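Local coordinates for protein chorismate mutase (Clostridium thermocellum, PDB 1XHO) that probably catalyses the Claisen rearrangement of chorismate to prephenate, working as a homotrimer of the AroH-type chorismate mutase family, at residues D70-L82 with L113-T125. Residues are numbered along the deposited sequence; the frame is centred on the assembly and turned at random.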
ATOM      1  N   ASP C  70       7.006  -3.195 -17.706  1.00 30.18           N
ATOM      2  CA  ASP C  70       7.608  -2.102 -16.941  1.00 31.45           C
ATOM      3  C   ASP C  70       7.020  -1.956 -15.535  1.00 29.80           C
ATOM      4  O   ASP C  70       7.626  -1.310 -14.676  1.00 30.26           O
ATOM      5  CB  ASP C  70       7.431  -0.780 -17.704  1.00 31.71           C
ATOM      6  CG  ASP C  70       7.959  -0.851 -19.146  1.00 33.24           C
ATOM      7  OD1 ASP C  70       9.113  -1.291 -19.324  1.00 34.30           O
ATOM      8  OD2 ASP C  70       7.214  -0.472 -20.088  1.00 32.37           O
ATOM      9  N   ILE C  71       5.843  -2.552 -15.317  1.00 29.15           N
ATOM     10  CA  ILE C  71       5.047  -2.335 -14.096  1.00 29.73           C
ATOM     11  C   ILE C  71       5.419  -3.333 -12.987  1.00 29.29           C
ATOM     12  O   ILE C  71       5.381  -4.540 -13.176  1.00 29.00           O
ATOM     13  CB  ILE C  71       3.519  -2.387 -14.408  1.00 29.34           C
ATOM     14  CG1 ILE C  71       3.184  -1.410 -15.540  1.00 28.82           C
ATOM     15  CG2 ILE C  71       2.680  -2.067 -13.162  1.00 29.40           C
ATOM     16  CD1 ILE C  71       1.717  -1.362 -15.911  1.00 30.15           C
ATOM     17  N   ILE C  72       5.792  -2.802 -11.829  1.00 30.35           N
ATOM     18  CA  ILE C  72       6.181  -3.615 -10.679  1.00 27.13           C
ATOM     19  C   ILE C  72       4.933  -4.013  -9.880  1.00 27.41           C
ATOM     20  O   ILE C  72       4.726  -5.189  -9.555  1.00 25.23           O
ATOM     21  CB  ILE C  72       7.174  -2.842  -9.774  1.00 26.90           C
ATOM     22  CG1 ILE C  72       8.434  -2.471 -10.581  1.00 24.72           C
ATOM     23  CG2 ILE C  72       7.518  -3.661  -8.511  1.00 26.57           C
ATOM     24  CD1 ILE C  72       9.331  -1.460  -9.902  1.00 23.79           C
ATOM     25  N   SER C  73       4.092  -3.028  -9.578  1.00 27.73           N
ATOM     26  CA  SER C  73       2.899  -3.271  -8.775  1.00 26.20           C
ATOM     27  C   SER C  73       1.821  -2.199  -8.992  1.00 25.11           C
ATOM     28  O   SER C  73       2.108  -1.086  -9.455  1.00 23.01           O
ATOM     29  CB  SER C  73       3.277  -3.390  -7.294  1.00 26.98           C
ATOM     30  OG  SER C  73       3.994  -2.253  -6.840  1.00 31.41           O
ATOM     31  N   ILE C  74       0.573  -2.571  -8.697  1.00 24.88           N
ATOM     32  CA  ILE C  74      -0.540  -1.637  -8.752  1.00 22.92           C
ATOM     33  C   ILE C  74      -1.418  -1.771  -7.517  1.00 24.30           C
ATOM     34  O   ILE C  74      -1.979  -2.839  -7.249  1.00 23.79           O
ATOM     35  CB  ILE C  74      -1.404  -1.775 -10.025  1.00 22.25           C
ATOM     36  CG1 ILE C  74      -0.510  -1.989 -11.258  1.00 22.76           C
ATOM     37  CG2 ILE C  74      -2.298  -0.525 -10.147  1.00 20.67           C
ATOM     38  CD1 ILE C  74      -1.204  -1.894 -12.582  1.00 23.71           C
ATOM     39  N   ILE C  75      -1.498  -0.671  -6.764  1.00 23.58           N
ATOM     40  CA  ILE C  75      -2.327  -0.565  -5.577  1.00 24.01           C
ATOM     41  C   ILE C  75      -3.525   0.315  -5.916  1.00 22.97           C
ATOM     42  O   ILE C  75      -3.364   1.423  -6.407  1.00 22.83           O
ATOM     43  CB  ILE C  75      -1.535   0.045  -4.387  1.00 24.87           C
ATOM     44  CG1 ILE C  75      -0.391  -0.905  -3.969  1.00 26.41           C
ATOM     45  CG2 ILE C  75      -2.474   0.341  -3.191  1.00 23.68           C
ATOM     46  CD1 ILE C  75       0.522  -0.337  -2.850  1.00 26.25           C
ATOM     47  N   PHE C  76      -4.722  -0.200  -5.659  1.00 25.12           N
ATOM     48  CA  PHE C  76      -5.961   0.539  -5.876  1.00 23.68           C
ATOM     49  C   PHE C  76      -6.624   0.904  -4.554  1.00 21.51           C
ATOM     50  O   PHE C  76      -6.600   0.117  -3.615  1.00 18.96           O
ATOM     51  CB  PHE C  76      -6.941  -0.311  -6.666  1.00 24.11           C
ATOM     52  CG  PHE C  76      -6.423  -0.776  -7.996  1.00 24.15           C
ATOM     53  CD1 PHE C  76      -6.724  -0.071  -9.164  1.00 24.84           C
ATOM     54  CD2 PHE C  76      -5.661  -1.932  -8.090  1.00 23.66           C
ATOM     55  CE1 PHE C  76      -6.271  -0.514 -10.401  1.00 24.06           C
ATOM     56  CE2 PHE C  76      -5.188  -2.377  -9.330  1.00 25.55           C
ATOM     57  CZ  PHE C  76      -5.503  -1.670 -10.489  1.00 24.21           C
ATOM     58  N   THR C  77      -7.218   2.095  -4.489  1.00 22.34           N
ATOM     59  CA  THR C  77      -8.154   2.438  -3.420  1.00 23.37           C
ATOM     60  C   THR C  77      -9.446   2.967  -4.003  1.00 25.59           C
ATOM     61  O   THR C  77      -9.456   3.584  -5.077  1.00 27.93           O
ATOM     62  CB  THR C  77      -7.609   3.489  -2.412  1.00 24.05           C
ATOM     63  OG1 THR C  77      -7.379   4.747  -3.074  1.00 23.42           O
ATOM     64  CG2 THR C  77      -6.326   2.983  -1.713  1.00 23.32           C
ATOM     65  N   VAL C  78     -10.538   2.716  -3.296  1.00 24.42           N
ATOM     66  CA  VAL C  78     -11.795   3.369  -3.584  1.00 25.73           C
ATOM     67  C   VAL C  78     -12.311   3.976  -2.292  1.00 25.82           C
ATOM     68  O   VAL C  78     -12.012   3.491  -1.193  1.00 26.26           O
ATOM     69  CB  VAL C  78     -12.857   2.409  -4.189  1.00 26.14           C
ATOM     70  CG1 VAL C  78     -12.337   1.769  -5.456  1.00 27.23           C
ATOM     71  CG2 VAL C  78     -13.279   1.333  -3.174  1.00 28.12           C
ATOM     72  N   THR C  79     -13.069   5.052  -2.433  1.00 23.69           N
ATOM     73  CA  THR C  79     -13.755   5.672  -1.316  1.00 24.78           C
ATOM     74  C   THR C  79     -14.901   4.771  -0.820  1.00 23.69           C
ATOM     75  O   THR C  79     -15.401   3.917  -1.562  1.00 24.86           O
ATOM     76  CB  THR C  79     -14.266   7.087  -1.712  1.00 23.96           C
ATOM     77  OG1 THR C  79     -14.823   7.052  -3.032  1.00 23.72           O
ATOM     78  CG2 THR C  79     -13.136   8.053  -1.718  1.00 23.69           C
ATOM     79  N   LYS C  80     -15.292   4.962   0.433  1.00 26.29           N
ATOM     80  CA  LYS C  80     -16.308   4.126   1.118  1.00 31.55           C
ATOM     81  C   LYS C  80     -17.615   3.909   0.317  1.00 31.84           C
ATOM     82  O   LYS C  80     -18.237   2.831   0.380  1.00 31.85           O
ATOM     83  CB  LYS C  80     -16.630   4.762   2.473  1.00 35.18           C
ATOM     84  CG  LYS C  80     -17.547   3.957   3.361  1.00 39.70           C
ATOM     85  CD  LYS C  80     -17.332   4.314   4.832  1.00 42.23           C
ATOM     86  CE  LYS C  80     -17.587   5.797   5.117  1.00 43.59           C
ATOM     87  NZ  LYS C  80     -17.663   6.061   6.588  1.00 43.78           N
ATOM     88  N   ASP C  81     -18.015   4.932  -0.436  1.00 30.72           N
ATOM     89  CA  ASP C  81     -19.229   4.879  -1.265  1.00 32.94           C
ATOM     90  C   ASP C  81     -19.138   3.968  -2.497  1.00 31.43           C
ATOM     91  O   ASP C  81     -20.124   3.787  -3.169  1.00 32.01           O
ATOM     92  CB  ASP C  81     -19.647   6.294  -1.701  1.00 35.00           C
ATOM     93  CG  ASP C  81     -18.473   7.129  -2.202  1.00 36.61           C
ATOM     94  OD1 ASP C  81     -17.516   6.574  -2.775  1.00 37.89           O
ATOM     95  OD2 ASP C  81     -18.501   8.350  -2.000  1.00 37.88           O
ATOM     96  N   LEU C  82     -17.960   3.422  -2.800  1.00 31.75           N
ATOM     97  CA  LEU C  82     -17.818   2.426  -3.868  1.00 33.46           C
ATOM     98  C   LEU C  82     -17.514   1.031  -3.298  1.00 34.30           C
ATOM     99  O   LEU C  82     -16.507   0.851  -2.605  1.00 33.92           O
ATOM    100  CB  LEU C  82     -16.695   2.821  -4.833  1.00 33.34           C
ATOM    101  CG  LEU C  82     -16.796   4.175  -5.538  1.00 33.75           C
ATOM    102  CD1 LEU C  82     -15.592   4.362  -6.475  1.00 32.42           C
ATOM    103  CD2 LEU C  82     -18.132   4.309  -6.295  1.00 31.63           C
ATOM    104  N   LEU C 113     -13.396  13.895  -1.418  1.00 29.18           N
ATOM    105  CA  LEU C 113     -13.926  13.559  -2.737  1.00 30.33           C
ATOM    106  C   LEU C 113     -14.568  12.164  -2.737  1.00 32.76           C
ATOM    107  O   LEU C 113     -13.938  11.163  -2.374  1.00 31.09           O
ATOM    108  CB  LEU C 113     -12.841  13.636  -3.816  1.00 30.31           C
ATOM    109  CG  LEU C 113     -13.293  13.495  -5.289  1.00 30.72           C
ATOM    110  CD1 LEU C 113     -14.297  14.568  -5.669  1.00 30.44           C
ATOM    111  CD2 LEU C 113     -12.091  13.539  -6.247  1.00 29.56           C
ATOM    112  N   GLU C 114     -15.828  12.118  -3.151  1.00 33.56           N
ATOM    113  CA  GLU C 114     -16.584  10.888  -3.187  1.00 36.19           C
ATOM    114  C   GLU C 114     -16.462  10.268  -4.569  1.00 34.61           C
ATOM    115  O   GLU C 114     -15.963  10.916  -5.497  1.00 36.48           O
ATOM    116  CB  GLU C 114     -18.034  11.187  -2.843  1.00 38.49           C
ATOM    117  CG  GLU C 114     -18.217  11.645  -1.399  1.00 40.89           C
ATOM    118  CD  GLU C 114     -19.555  12.327  -1.143  1.00 42.35           C
ATOM    119  OE1 GLU C 114     -20.049  13.059  -2.037  1.00 43.76           O
ATOM    120  OE2 GLU C 114     -20.104  12.141  -0.030  1.00 45.61           O
ATOM    121  N   LYS C 115     -16.883   9.008  -4.682  1.00 32.40           N
ATOM    122  CA  LYS C 115     -16.878   8.242  -5.941  1.00 31.73           C
ATOM    123  C   LYS C 115     -15.503   8.168  -6.615  1.00 29.94           C
ATOM    124  O   LYS C 115     -15.411   8.104  -7.849  1.00 26.09           O
ATOM    125  CB  LYS C 115     -17.906   8.809  -6.927  1.00 35.25           C
ATOM    126  CG  LYS C 115     -19.330   8.904  -6.404  1.00 36.15           C
ATOM    127  CD  LYS C 115     -19.954   7.528  -6.112  1.00 37.92           C
ATOM    128  CE  LYS C 115     -21.454   7.679  -5.678  1.00 38.93           C
ATOM    129  NZ  LYS C 115     -21.882   6.713  -4.600  1.00 38.32           N
ATOM    130  N   CYS C 116     -14.446   8.125  -5.799  1.00 26.23           N
ATOM    131  CA  CYS C 116     -13.080   8.306  -6.280  1.00 26.97           C
ATOM    132  C   CYS C 116     -12.246   7.025  -6.236  1.00 26.64           C
ATOM    133  O   CYS C 116     -12.087   6.404  -5.182  1.00 24.27           O
ATOM    134  CB  CYS C 116     -12.378   9.434  -5.477  1.00 26.22           C
ATOM    135  SG  CYS C 116     -10.649   9.778  -5.939  1.00 23.72           S
ATOM    136  N   ILE C 117     -11.692   6.666  -7.391  1.00 26.37           N
ATOM    137  CA  ILE C 117     -10.729   5.578  -7.513  1.00 26.21           C
ATOM    138  C   ILE C 117      -9.313   6.154  -7.647  1.00 25.11           C
ATOM    139  O   ILE C 117      -9.046   6.963  -8.546  1.00 23.43           O
ATOM    140  CB  ILE C 117     -11.048   4.700  -8.742  1.00 27.39           C
ATOM    141  CG1 ILE C 117     -12.485   4.169  -8.641  1.00 28.68           C
ATOM    142  CG2 ILE C 117     -10.041   3.559  -8.871  1.00 26.74           C
ATOM    143  CD1 ILE C 117     -13.077   3.744  -9.938  1.00 28.66           C
ATOM    144  N   ARG C 118      -8.419   5.741  -6.746  1.00 25.15           N
ATOM    145  CA  ARG C 118      -6.996   6.103  -6.825  1.00 24.68           C
ATOM    146  C   ARG C 118      -6.119   4.897  -7.155  1.00 22.57           C
ATOM    147  O   ARG C 118      -6.447   3.760  -6.822  1.00 19.61           O
ATOM    148  CB  ARG C 118      -6.512   6.784  -5.541  1.00 22.96           C
ATOM    149  CG  ARG C 118      -7.253   8.094  -5.236  1.00 24.54           C
ATOM    150  CD  ARG C 118      -6.707   8.710  -3.959  1.00 23.55           C
ATOM    151  NE  ARG C 118      -7.198  10.053  -3.647  1.00 22.43           N
ATOM    152  CZ  ARG C 118      -8.363  10.351  -3.063  1.00 20.94           C
ATOM    153  NH1 ARG C 118      -9.246   9.429  -2.764  1.00 24.14           N
ATOM    154  NH2 ARG C 118      -8.656  11.605  -2.807  1.00 22.18           N
ATOM    155  N   VAL C 119      -5.010   5.173  -7.838  1.00 23.30           N
ATOM    156  CA  VAL C 119      -4.069   4.157  -8.298  1.00 22.75           C
ATOM    157  C   VAL C 119      -2.667   4.618  -7.961  1.00 24.28           C
ATOM    158  O   VAL C 119      -2.316   5.759  -8.243  1.00 25.00           O
ATOM    159  CB  VAL C 119      -4.139   3.955  -9.844  1.00 21.88           C
ATOM    160  CG1 VAL C 119      -3.053   2.981 -10.325  1.00 21.02           C
ATOM    161  CG2 VAL C 119      -5.492   3.484 -10.243  1.00 22.93           C
HETATM  162  N   MSE C 120      -1.881   3.733  -7.348  1.00 25.78           N
HETATM  163  CA  MSE C 120      -0.457   3.952  -7.157  1.00 26.73           C
HETATM  164  C   MSE C 120       0.311   2.849  -7.905  1.00 26.88           C
HETATM  165  O   MSE C 120       0.180   1.653  -7.608  1.00 26.45           O
HETATM  166  CB  MSE C 120      -0.097   3.939  -5.679  1.00 27.60           C
HETATM  167  CG  MSE C 120       1.419   4.014  -5.413  1.00 28.09           C
HETATM  168 SE   MSE C 120       1.856   4.134  -3.513  1.00 30.45          SE
HETATM  169  CE  MSE C 120       1.706   6.121  -3.297  1.00 28.13           C
HETATM  170  N   MSE C 121       1.117   3.261  -8.869  1.00 26.34           N
HETATM  171  CA  MSE C 121       1.803   2.329  -9.736  1.00 29.09           C
HETATM  172  C   MSE C 121       3.318   2.451  -9.606  1.00 27.71           C
HETATM  173  O   MSE C 121       3.884   3.475  -9.975  1.00 28.00           O
HETATM  174  CB  MSE C 121       1.374   2.617 -11.166  1.00 31.41           C
HETATM  175  CG  MSE C 121       1.762   1.573 -12.172  1.00 31.73           C
HETATM  176 SE   MSE C 121       1.191   2.166 -13.914  1.00 32.61          SE
HETATM  177  CE  MSE C 121      -0.691   1.907 -13.847  1.00 30.01           C
ATOM    178  N   HIS C 122       3.969   1.405  -9.089  1.00 26.48           N
ATOM    179  CA  HIS C 122       5.433   1.339  -9.076  1.00 25.77           C
ATOM    180  C   HIS C 122       5.943   0.775 -10.415  1.00 26.95           C
ATOM    181  O   HIS C 122       5.438  -0.223 -10.901  1.00 24.71           O
ATOM    182  CB  HIS C 122       5.934   0.518  -7.880  1.00 24.79           C
ATOM    183  CG  HIS C 122       5.805   1.241  -6.576  1.00 25.18           C
ATOM    184  ND1 HIS C 122       4.606   1.339  -5.894  1.00 24.68           N
ATOM    185  CD2 HIS C 122       6.708   1.949  -5.858  1.00 23.91           C
ATOM    186  CE1 HIS C 122       4.792   2.048  -4.794  1.00 25.00           C
ATOM    187  NE2 HIS C 122       6.056   2.434  -4.750  1.00 22.55           N
ATOM    188  N   VAL C 123       6.926   1.444 -11.020  1.00 27.94           N
ATOM    189  CA  VAL C 123       7.379   1.065 -12.365  1.00 28.19           C
ATOM    190  C   VAL C 123       8.880   1.117 -12.474  1.00 28.07           C
ATOM    191  O   VAL C 123       9.540   1.812 -11.718  1.00 26.30           O
ATOM    192  CB  VAL C 123       6.745   1.947 -13.499  1.00 27.70           C
ATOM    193  CG1 VAL C 123       5.234   1.852 -13.466  1.00 27.62           C
ATOM    194  CG2 VAL C 123       7.214   3.409 -13.433  1.00 27.50           C
ATOM    195  N   ASN C 124       9.405   0.345 -13.416  1.00 31.28           N
ATOM    196  CA  ASN C 124      10.804   0.428 -13.797  1.00 34.11           C
ATOM    197  C   ASN C 124      10.839   1.314 -15.035  1.00 37.45           C
ATOM    198  O   ASN C 124      10.144   1.048 -16.008  1.00 40.21           O
ATOM    199  CB  ASN C 124      11.399  -0.981 -14.024  1.00 35.35           C
ATOM    200  CG  ASN C 124      11.874  -1.642 -12.710  1.00 36.49           C
ATOM    201  OD1 ASN C 124      12.491  -0.986 -11.872  1.00 39.82           O
ATOM    202  ND2 ASN C 124      11.580  -2.933 -12.529  1.00 38.31           N
ATOM    203  N   THR C 125      11.584   2.417 -14.958  1.00 41.78           N
ATOM    204  CA  THR C 125      11.610   3.415 -16.036  1.00 43.66           C
ATOM    205  C   THR C 125      12.962   4.114 -16.136  1.00 46.56           C
ATOM    206  O   THR C 125      13.716   4.172 -15.167  1.00 48.56           O
ATOM    207  CB  THR C 125      10.500   4.489 -15.858  1.00 43.12           C
ATOM    208  OG1 THR C 125      10.508   5.388 -16.976  1.00 41.86           O
ATOM    209  CG2 THR C 125      10.693   5.284 -14.575  1.00 42.71           C
TER
HETATM  210  O   HOH W   1       2.196  -0.064  -6.314  1.00 16.61           O
HETATM  211  O   HOH W   2      -9.754   6.513  -3.530  1.00 19.71           O
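The hydroxyl OG1 of T79 is gripped at the point where strand 71-78 ends and strand 116-124 begins: it accepts the amide of C116 (N to OG1 3.0 Å) and donates to D81 OD1 at 2.7 Å. A chi1 of 42° sets OG1 between its own backbone N and carbonyl carbon, turned to the C116 amide, while CG2 packs against the carbonyl of L113. D81 OD1 is met on its syn side by that hydroxyl and by the K115 amide (N to OD1 3.2 Å), so one carboxylate oxygen joins the 79-82 type I turn to the start of the other strand. L82 lies beyond, its CD2 on K115 CD and its CD1 on I117 CG1. From here strands 71-78 and 116-124 run antiparallel, at 169°, with pairs of backbone N-H...O hydrogen bonds between T77 and R118 and between I75 and M120. At I72 and S73 a classic beta bulge places both amides on H122 O, I72 firmly (N to O 2.8 Å) and S73 weakly. I71, I74, F76, V119 and M121 share one face with I117; helix 46-63 packs on F76, I117 and V119. There I74 CG2 meets V119 CG1 at 3.6 Å, and the F76 and V119 side chains run side by side, CD1 near CG2. On the other face, water 1 links S73 OG, M120 O and H122 ND1, in the plane of the imidazole, while S73 OG and H122 NE2 bond to H122 and S73 of different neighbouring subunits. Water 2 donates to T77 OG1, itself bonded to E106, and accepts from R118 NH1; C116 SG lies over one guanidinium face, toward its rim. Sheet inward, helices outward: this is characteristic of the trimeric AroH-type chorismate mutase, a pseudo-alpha/beta-barrel.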